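Local structure of cytochrome P450 268A2 Cyp268A2 (Mycobacterium marinum, 6BLD) at residues P10-D15 with P41-P46. The protein is a bacterial cytochrome P450 that holds a protoporphyrin IX haem with its iron in a mainly helical fold. Sequence-based numbering, arbitrary orientation.
Sequences PYDTID and PVSWHP
The outer edge of the mixed sheet of this cytochrome P450 is crossed by the N-terminal loop, which runs nearly perpendicular to strand 42-45 and is pinned to it where Asp12 N donates to Trp44 O (2.8 Å). The broad aromatic ring of Tyr11 suits its place because it offers a face to Pro46 while its rim reaches Trp44. Pro46 CD makes a CH-pi contact 3.9 Å from the Tyr11 ring centroid, and the rigid proline presents its CH groups there without a polar N-H. The Tyr11 ring also lies almost parallel to the five-membered ring of Trp44, planes 11° apart, but slid so far that they barely overlap; Tyr11 CE1 comes 3.2 Å from Trp44 NE1, while Tyr11 OH bonds to Pro59 O. The backbone sets Asp12 CB over a face of the His45 imidazole, 3.8 Å from the ring centroid, and chi1 of -161° brings Asp12 OD1 to 3.3 Å from Ser43 CB. Asp12 OD2 accepts from Ile14 N (2.9 Å) in an Asx turn, and OD1 forms a salt bridge with Arg40, two tasks a short carboxylate can combine. In the imidazole plane, the hydrogen bond between Ser43 OG and His45 NE2 (2.6 Å) helps fix the ring's rotation, while Ile14 O lies at its edge. Leu36 of helix 26-39 touches Asp12, Ile14 and Ser43, and strand 42-45 pairs antiparallel with strand 61-64, where Trp62 meets Trp44 edge-to-face.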
loop_
_atom_site.group_PDB
_atom_site.type_symbol
_atom_site.label_atom_id
_atom_site.label_comp_id
_atom_site.label_asym_id
_atom_site.label_seq_id
_atom_site.Cartn_x
_atom_site.Cartn_y
_atom_site.Cartn_z
ATOM N N PRO A 10 -13.089 7.351 -28.128
ATOM C CA PRO A 10 -14.288 7.260 -27.287
ATOM C C PRO A 10 -13.954 6.758 -25.889
ATOM O O PRO A 10 -13.071 5.918 -25.703
ATOM C CB PRO A 10 -15.180 6.267 -28.042
ATOM C CG PRO A 10 -14.684 6.298 -29.449
ATOM C CD PRO A 10 -13.209 6.534 -29.348
ATOM N N TYR A 11 -14.663 7.296 -24.902
ATOM C CA TYR A 11 -14.534 6.823 -23.534
ATOM C C TYR A 11 -15.301 5.519 -23.357
ATOM O O TYR A 11 -16.298 5.263 -24.036
ATOM C CB TYR A 11 -15.052 7.867 -22.543
ATOM C CG TYR A 11 -14.133 9.049 -22.342
ATOM C CD1 TYR A 11 -12.767 8.872 -22.154
ATOM C CD2 TYR A 11 -14.631 10.345 -22.339
ATOM C CE1 TYR A 11 -11.925 9.955 -21.970
ATOM C CE2 TYR A 11 -13.796 11.433 -22.156
ATOM C CZ TYR A 11 -12.446 11.233 -21.972
ATOM O OH TYR A 11 -11.617 12.316 -21.790
ATOM N N ASP A 12 -14.823 4.692 -22.432
ATOM C CA ASP A 12 -15.487 3.430 -22.160
ATOM C C ASP A 12 -16.819 3.665 -21.453
ATOM O O ASP A 12 -17.036 4.684 -20.791
ATOM C CB ASP A 12 -14.595 2.523 -21.311
ATOM C CG ASP A 12 -15.018 1.068 -21.371
ATOM O OD1 ASP A 12 -14.566 0.354 -22.291
ATOM O OD2 ASP A 12 -15.803 0.638 -20.501
ATOM N N THR A 13 -17.722 2.696 -21.609
ATOM C CA THR A 13 -19.023 2.778 -20.953
ATOM C C THR A 13 -18.891 2.610 -19.442
ATOM O O THR A 13 -19.584 3.288 -18.673
ATOM C CB THR A 13 -19.962 1.721 -21.541
ATOM O OG1 THR A 13 -20.449 2.168 -22.811
ATOM C CG2 THR A 13 -21.142 1.455 -20.616
ATOM N N ILE A 14 -17.993 1.729 -19.000
ATOM C CA ILE A 14 -17.865 1.419 -17.582
ATOM C C ILE A 14 -17.268 2.611 -16.845
ATOM O O ILE A 14 -16.268 3.197 -17.282
ATOM C CB ILE A 14 -17.014 0.157 -17.382
ATOM C CG1 ILE A 14 -17.652 -1.039 -18.094
ATOM C CG2 ILE A 14 -16.828 -0.138 -15.901
ATOM C CD1 ILE A 14 -19.126 -1.213 -17.806
ATOM N N ASP A 15 -17.877 2.972 -15.719
ATOM C CA ASP A 15 -17.425 4.096 -14.912
ATOM C C ASP A 15 -16.362 3.625 -13.925
ATOM O O ASP A 15 -16.640 2.790 -13.056
ATOM C CB ASP A 15 -18.605 4.731 -14.177
ATOM C CG ASP A 15 -18.172 5.737 -13.129
ATOM O OD1 ASP A 15 -17.120 6.389 -13.312
ATOM O OD2 ASP A 15 -18.890 5.880 -12.117
ATOM N N PRO A 41 -10.284 -5.587 -21.776
ATOM C CA PRO A 41 -9.325 -5.586 -20.657
ATOM C C PRO A 41 -8.465 -4.338 -20.580
ATOM O O PRO A 41 -7.962 -4.021 -19.494
ATOM C CB PRO A 41 -8.473 -6.835 -20.925
ATOM C CG PRO A 41 -8.625 -7.095 -22.389
ATOM C CD PRO A 41 -10.021 -6.677 -22.732
ATOM N N VAL A 42 -8.271 -3.628 -21.687
ATOM C CA VAL A 42 -7.530 -2.372 -21.713
ATOM C C VAL A 42 -8.466 -1.335 -22.320
ATOM O O VAL A 42 -8.693 -1.325 -23.536
ATOM C CB VAL A 42 -6.222 -2.482 -22.505
ATOM C CG1 VAL A 42 -5.522 -1.131 -22.566
ATOM C CG2 VAL A 42 -5.310 -3.533 -21.879
ATOM N N SER A 43 -9.016 -0.461 -21.478
ATOM C CA SER A 43 -10.044 0.481 -21.892
ATOM C C SER A 43 -9.636 1.900 -21.522
ATOM O O SER A 43 -8.849 2.125 -20.599
ATOM C CB SER A 43 -11.398 0.141 -21.254
ATOM O OG SER A 43 -11.282 0.029 -19.845
ATOM N N TRP A 44 -10.201 2.858 -22.254
ATOM C CA TRP A 44 -9.900 4.277 -22.098
ATOM C C TRP A 44 -11.010 4.951 -21.300
ATOM O O TRP A 44 -12.195 4.765 -21.599
ATOM C CB TRP A 44 -9.744 4.937 -23.471
ATOM C CG TRP A 44 -9.386 6.395 -23.444
ATOM C CD1 TRP A 44 -10.196 7.444 -23.772
ATOM C CD2 TRP A 44 -8.119 6.965 -23.091
ATOM N NE1 TRP A 44 -9.515 8.629 -23.639
ATOM C CE2 TRP A 44 -8.239 8.363 -23.221
ATOM C CE3 TRP A 44 -6.897 6.429 -22.672
ATOM C CZ2 TRP A 44 -7.184 9.232 -22.947
ATOM C CZ3 TRP A 44 -5.850 7.293 -22.399
ATOM C CH2 TRP A 44 -6.001 8.679 -22.539
ATOM N N HIS A 45 -10.628 5.733 -20.299
ATOM C CA HIS A 45 -11.563 6.342 -19.368
ATOM C C HIS A 45 -11.171 7.790 -19.130
ATOM O O HIS A 45 -10.004 8.158 -19.298
ATOM C CB HIS A 45 -11.590 5.583 -18.034
ATOM C CG HIS A 45 -12.041 4.162 -18.156
ATOM N ND1 HIS A 45 -13.305 3.749 -17.795
ATOM C CD2 HIS A 45 -11.397 3.057 -18.601
ATOM C CE1 HIS A 45 -13.421 2.451 -18.014
ATOM N NE2 HIS A 45 -12.277 2.008 -18.503
ATOM N N PRO A 46 -12.124 8.638 -18.747
ATOM C CA PRO A 46 -11.794 10.020 -18.374
ATOM C C PRO A 46 -11.098 10.067 -17.026
ATOM O O PRO A 46 -11.161 9.097 -16.256
ATOM C CB PRO A 46 -13.168 10.706 -18.318
ATOM C CG PRO A 46 -14.118 9.601 -18.016
ATOM C CD PRO A 46 -13.578 8.394 -18.729
#